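Side-chain contacts in carbonic anhydrase (Sordaria macrospora, PDB 4O1K), which catalyses, as a zinc-dependent beta-class carbonic anhydrase, the reversible hydration of carbon dioxide to bicarbonate, and is built as a tetramer: residues A177-S182 with G187-H192; R135-V140 with E159-L164. One frame throughout, in Å; residues are numbered along the deposited sequence. Where two conformers were deposited one is given.

Along the chain from the N terminus, contact 2 comes first: helix 130-143 meets the early part of helix 154-174, closing a largely helical excursion of 18 residues that contains helix 145-150. Helix 154-174 then leads into helix 177-186, where contact 1 begins and closes a far shorter connection, in which the four residues between the segments complete that helix. The two contacts lie in series, neither nested nor crossed, with centres about 24 Å apart. Contact 2 joins helix to helix, with the side chain of I137 about 8 Å from the bound zinc ion; contact 1 ties a helix to the strand that follows it in the central sheet. Helix 154-174 bridges them, since V174 touches L179, and both contacts reach the second subunit.

Contact 1: A177-S182 with G187-H192; sequences AALQQS and GFPVIH
S182 and F188 supply the one polar link between these segments. The hydroxyl OG of S182 donates to the carbonyl O of F188 over 2.8 Å. The bond is bent at the carbonyl, and the donor is tilted 29° from the carbonyl plane. Serine suits the place because its short arm, with OG anti to the backbone N (chi1 -169°), reaches across the turn from the helix. The same OG lies 3.7 Å from CD of P189, and the F188 ring meets it only obliquely; that ring also forms a cation-pi pair with K105.

The apolar part is carried by L179. Its CD1 sits 3.8 Å from CG of P189 and also meets CD1 of I191, where the modelled 3.4 Å is doubtfully short, since chi2 of L179 lies away from the usual staggered values. V174 and F210 border both L179 and I191, so branched aliphatic side chains fit here.

Backbone shape makes the turn possible. G187, the first residue to leave helical geometry, has a positive phi of 82°, at which a CB would jam against the preceding carbonyl O. The peptide before P189 is cis, a form proline accepts more readily than other residues.

A helix is thus joined through a tight turn to strand 190-197, with the F188 carbonyl gripped by serine, while the buried P189 O has no partner in the model, which probably costs some stability.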
loop_
_atom_site.group_PDB
_atom_site.type_symbol
_atom_site.label_atom_id
_atom_site.label_comp_id
_atom_site.label_asym_id
_atom_site.label_seq_id
_atom_site.Cartn_x
_atom_site.Cartn_y
_atom_site.Cartn_z
ATOM N N ALA A 177 6.299 3.673 15.809
ATOM C CA ALA A 177 7.574 3.683 16.519
ATOM C C ALA A 177 8.107 5.102 16.665
ATOM O O ALA A 177 8.653 5.462 17.715
ATOM C CB ALA A 177 8.606 2.778 15.799
ATOM N N ALA A 178 7.923 5.904 15.618
ATOM C CA ALA A 178 8.420 7.279 15.594
ATOM C C ALA A 178 7.821 8.043 16.761
ATOM O O ALA A 178 8.549 8.669 17.566
ATOM C CB ALA A 178 8.037 7.944 14.277
ATOM N N LEU A 179 6.491 8.005 16.835
ATOM C CA LEU A 179 5.757 8.705 17.896
ATOM C C LEU A 179 6.227 8.283 19.280
ATOM O O LEU A 179 6.535 9.132 20.129
ATOM C CB LEU A 179 4.245 8.457 17.801
ATOM C CG LEU A 179 3.691 9.259 18.983
ATOM C CD1 LEU A 179 2.901 10.448 18.535
ATOM C CD2 LEU A 179 2.971 8.445 20.050
ATOM N N GLN A 180 6.296 6.973 19.518
ATOM C CA GLN A 180 6.663 6.490 20.851
ATOM C C GLN A 180 8.085 6.869 21.247
ATOM O O GLN A 180 8.325 7.321 22.372
ATOM C CB GLN A 180 6.468 4.970 20.974
ATOM C CG GLN A 180 6.698 4.493 22.404
ATOM C CD GLN A 180 6.547 2.998 22.568
ATOM O OE1 GLN A 180 7.200 2.389 23.418
ATOM N NE2 GLN A 180 5.673 2.398 21.765
ATOM N N GLN A 181 9.022 6.684 20.325
ATOM C CA GLN A 181 10.416 7.044 20.579
ATOM C C GLN A 181 10.544 8.530 20.899
ATOM O O GLN A 181 11.114 8.900 21.938
ATOM C CB GLN A 181 11.292 6.673 19.380
ATOM C CG GLN A 181 11.503 5.158 19.208
ATOM C CD GLN A 181 11.943 4.786 17.804
ATOM O OE1 GLN A 181 11.689 5.519 16.844
ATOM N NE2 GLN A 181 12.598 3.639 17.673
ATOM N N SER A 182 10.000 9.376 20.023
ATOM C CA SER A 182 10.055 10.820 20.252
ATOM C C SER A 182 9.412 11.198 21.581
ATOM O O SER A 182 9.967 12.003 22.341
ATOM C CB SER A 182 9.402 11.592 19.092
ATOM O OG SER A 182 9.691 12.983 19.197
ATOM N N GLY A 187 9.032 14.121 25.087
ATOM C CA GLY A 187 7.750 14.555 25.618
ATOM C C GLY A 187 6.852 15.153 24.542
ATOM O O GLY A 187 5.755 15.656 24.834
ATOM N N PHE A 188 7.325 15.117 23.297
ATOM C CA PHE A 188 6.514 15.541 22.151
ATOM C C PHE A 188 6.744 14.565 20.996
ATOM O O PHE A 188 7.725 13.821 21.019
ATOM C CB PHE A 188 6.787 17.013 21.767
ATOM C CG PHE A 188 8.157 17.285 21.179
ATOM C CD1 PHE A 188 9.101 17.999 21.903
ATOM C CD2 PHE A 188 8.466 16.910 19.872
ATOM C CE1 PHE A 188 10.344 18.278 21.363
ATOM C CE2 PHE A 188 9.710 17.176 19.331
ATOM C CZ PHE A 188 10.648 17.861 20.073
ATOM N N PRO A 189 5.841 14.534 19.986
ATOM C CA PRO A 189 4.593 15.289 19.837
ATOM C C PRO A 189 3.486 14.768 20.730
ATOM O O PRO A 189 3.502 13.612 21.163
ATOM C CB PRO A 189 4.209 15.042 18.369
ATOM C CG PRO A 189 4.792 13.702 18.052
ATOM C CD PRO A 189 6.116 13.698 18.800
ATOM N N VAL A 190 2.520 15.629 21.017
ATOM C CA VAL A 190 1.316 15.140 21.651
ATOM C C VAL A 190 0.241 15.052 20.577
ATOM O O VAL A 190 0.276 15.758 19.555
ATOM C CB VAL A 190 0.869 16.003 22.841
ATOM C CG1 VAL A 190 1.919 15.940 23.971
ATOM C CG2 VAL A 190 0.637 17.436 22.407
ATOM N N ILE A 191 -0.708 14.180 20.825
ATOM C CA ILE A 191 -1.705 13.837 19.836
ATOM C C ILE A 191 -3.074 14.365 20.221
ATOM O O ILE A 191 -3.480 14.249 21.390
ATOM C CB ILE A 191 -1.746 12.332 19.729
ATOM C CG1 ILE A 191 -0.637 11.892 18.785
ATOM C CG2 ILE A 191 -3.078 11.846 19.225
ATOM C CD1 ILE A 191 -0.535 10.464 18.701
ATOM N N HIS A 192 -3.784 14.929 19.245
ATOM C CA HIS A 192 -5.113 15.479 19.490
ATOM C C HIS A 192 -6.112 14.877 18.528
ATOM O O HIS A 192 -5.770 14.598 17.372
ATOM C CB HIS A 192 -5.127 16.980 19.259
ATOM C CG HIS A 192 -4.019 17.714 19.933
ATOM N ND1 HIS A 192 -4.139 18.249 21.199
ATOM C CD2 HIS A 192 -2.783 18.053 19.496
ATOM C CE1 HIS A 192 -3.011 18.860 21.523
ATOM N NE2 HIS A 192 -2.176 18.764 20.503
#

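Contact 2: R135-V140 with E159-L164; sequences RNIRDV and ERLVEL
V140 holds CG1 anti to its backbone N (chi1 171°), and L161 does the same with CG (chi1 179°), which carries its branch toward the other helix. The methyls CG1 of V140 and CD1 of L161 then meet at 4.0 Å, the two side chains crossing at a slant. The other leucine methyl, CD2, comes to 4.2 Å from CG2 of I137, so L161 spans two residues one helical turn apart. V140 CG1 also lies 4.0 Å from the carbonyl O of L164 and 4.2 Å from its side-chain CB; valine's branch at CB puts a methyl near the helix surface, which suits meeting both leucines.

Helices 135-140 and 159-164 pack nearly at right angles, their axes 10.3 Å apart at closest approach and 100° between directions. They form part of the helical region between strands 106-112 and 190-197 of the alpha/beta fold of beta-carbonic anhydrases. L148 of helix 145-150 covers both L161 and L164.

Charge is kept on the flank of helix 159-164, where R160 NH1 forms a salt bridge with E163 OE1 at 2.8 Å, the carboxylate oxygen being met on its anti side. The same arginine has a second acidic partner in E147. On helix 135-140, D139 OD1 forms a salt bridge with K175 NZ of the second subunit.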
loop_
_atom_site.group_PDB
_atom_site.type_symbol
_atom_site.label_atom_id
_atom_site.label_comp_id
_atom_site.label_asym_id
_atom_site.label_seq_id
_atom_site.Cartn_x
_atom_site.Cartn_y
_atom_site.Cartn_z
ATOM N N ARG A 135 -13.400 -0.052 4.127
ATOM C CA ARG A 135 -13.464 -1.166 5.064
ATOM C C ARG A 135 -12.901 -0.761 6.414
ATOM O O ARG A 135 -13.399 -1.196 7.459
ATOM C CB ARG A 135 -12.704 -2.381 4.489
ATOM C CG ARG A 135 -12.805 -3.694 5.319
ATOM C CD ARG A 135 -12.223 -4.821 4.475
ATOM N NE ARG A 135 -12.915 -4.850 3.171
ATOM C CZ ARG A 135 -12.353 -5.071 1.986
ATOM N NH1 ARG A 135 -11.060 -5.343 1.868
ATOM N NH2 ARG A 135 -13.098 -5.037 0.885
ATOM N N ASN A 136 -11.888 0.103 6.417
ATOM C CA ASN A 136 -11.287 0.516 7.700
ATOM C C ASN A 136 -12.280 1.166 8.621
ATOM O O ASN A 136 -12.187 1.067 9.855
ATOM C CB ASN A 136 -10.165 1.503 7.424
ATOM C CG ASN A 136 -9.008 0.846 6.739
ATOM O OD1 ASN A 136 -8.759 1.059 5.548
ATOM N ND2 ASN A 136 -8.281 0.049 7.486
ATOM N N ILE A 137 -13.235 1.859 8.015
ATOM C CA ILE A 137 -14.214 2.580 8.785
ATOM C C ILE A 137 -15.225 1.576 9.324
ATOM O O ILE A 137 -15.686 1.673 10.476
ATOM C CB ILE A 137 -14.919 3.610 7.918
ATOM C CG1 ILE A 137 -13.928 4.703 7.484
ATOM C CG2 ILE A 137 -16.094 4.207 8.685
ATOM C CD1 ILE A 137 -14.378 5.444 6.280
ATOM N N ARG A 138 -15.562 0.593 8.497
ATOM C CA ARG A 138 -16.447 -0.443 8.962
ATOM C C ARG A 138 -15.782 -1.193 10.113
ATOM O O ARG A 138 -16.461 -1.588 11.046
ATOM C CB ARG A 138 -16.850 -1.359 7.818
ATOM C CG ARG A 138 -17.715 -0.658 6.780
ATOM C CD ARG A 138 -18.333 -1.668 5.778
ATOM N NE ARG A 138 -17.353 -2.111 4.794
ATOM C CZ ARG A 138 -17.114 -1.480 3.644
ATOM N NH1 ARG A 138 -17.790 -0.377 3.338
ATOM N NH2 ARG A 138 -16.211 -1.944 2.791
ATOM N N ASP A 139 -14.452 -1.320 10.083
ATOM C CA ASP A 139 -13.727 -1.952 11.175
ATOM C C ASP A 139 -13.879 -1.134 12.452
ATOM O O ASP A 139 -14.082 -1.686 13.545
ATOM C CB ASP A 139 -12.242 -2.116 10.839
ATOM C CG ASP A 139 -11.974 -3.284 9.890
ATOM O OD1 ASP A 139 -12.900 -4.076 9.630
ATOM O OD2 ASP A 139 -10.818 -3.409 9.425
ATOM N N VAL A 140 -13.798 0.194 12.335
ATOM C CA VAL A 140 -14.059 1.042 13.506
ATOM C C VAL A 140 -15.447 0.767 14.092
ATOM O O VAL A 140 -15.594 0.554 15.319
ATOM C CB VAL A 140 -13.898 2.535 13.181
ATOM C CG1 VAL A 140 -14.386 3.375 14.352
ATOM C CG2 VAL A 140 -12.435 2.851 12.865
ATOM N N GLU A 159 -22.705 10.484 13.664
ATOM C CA GLU A 159 -21.834 11.481 14.298
ATOM C C GLU A 159 -20.931 10.791 15.324
ATOM O O GLU A 159 -19.723 11.107 15.445
ATOM C CB GLU A 159 -22.667 12.613 14.925
ATOM C CG GLU A 159 -23.494 13.362 13.879
ATOM C CD GLU A 159 -24.205 14.588 14.428
ATOM O OE1 GLU A 159 -24.382 14.694 15.667
ATOM O OE2 GLU A 159 -24.585 15.451 13.603
ATOM N N ARG A 160 -21.510 9.822 16.036
ATOM C CA ARG A 160 -20.735 9.091 17.018
ATOM C C ARG A 160 -19.650 8.309 16.303
ATOM O O ARG A 160 -18.532 8.256 16.779
ATOM C CB ARG A 160 -21.617 8.159 17.863
ATOM C CG ARG A 160 -20.905 7.549 19.078
ATOM C CD ARG A 160 -20.257 8.617 19.990
ATOM N NE ARG A 160 -19.457 7.995 21.042
ATOM C CZ ARG A 160 -18.334 8.511 21.530
ATOM N NH1 ARG A 160 -17.879 9.663 21.066
ATOM N NH2 ARG A 160 -17.657 7.873 22.473
ATOM N N LEU A 161 -19.984 7.694 15.166
ATOM C CA LEU A 161 -18.989 6.976 14.355
ATOM C C LEU A 161 -17.864 7.885 13.879
ATOM O O LEU A 161 -16.694 7.484 13.839
ATOM C CB LEU A 161 -19.655 6.331 13.137
ATOM C CG LEU A 161 -18.721 5.578 12.187
ATOM C CD1 LEU A 161 -17.938 4.501 12.922
ATOM C CD2 LEU A 161 -19.505 4.977 11.028
ATOM N N VAL A 162 -18.211 9.108 13.505
ATOM C CA VAL A 162 -17.201 10.073 13.067
ATOM C C VAL A 162 -16.220 10.279 14.218
ATOM O O VAL A 162 -14.960 10.261 14.022
ATOM C CB VAL A 162 -17.867 11.415 12.692
ATOM C CG1 VAL A 162 -16.868 12.555 12.716
ATOM C CG2 VAL A 162 -18.520 11.314 11.304
ATOM N N GLU A 163 -16.795 10.428 15.419
ATOM C CA GLU A 163 -15.987 10.682 16.628
ATOM C C GLU A 163 -15.080 9.484 16.975
ATOM O O GLU A 163 -13.869 9.625 17.238
ATOM C CB GLU A 163 -16.912 11.014 17.816
ATOM C CG GLU A 163 -17.687 12.323 17.606
ATOM C CD GLU A 163 -18.774 12.567 18.651
ATOM O OE1 GLU A 163 -19.003 11.694 19.513
ATOM O OE2 GLU A 163 -19.396 13.647 18.591
ATOM N N LEU A 164 -15.679 8.306 17.046
ATOM C CA LEU A 164 -14.904 7.094 17.312
ATOM C C LEU A 164 -13.830 6.838 16.273
ATOM O O LEU A 164 -12.783 6.269 16.582
ATOM C CB LEU A 164 -15.830 5.890 17.412
ATOM C CG LEU A 164 -16.682 6.000 18.692
ATOM C CD1 LEU A 164 -17.813 5.007 18.635
ATOM C CD2 LEU A 164 -15.807 5.719 19.887
#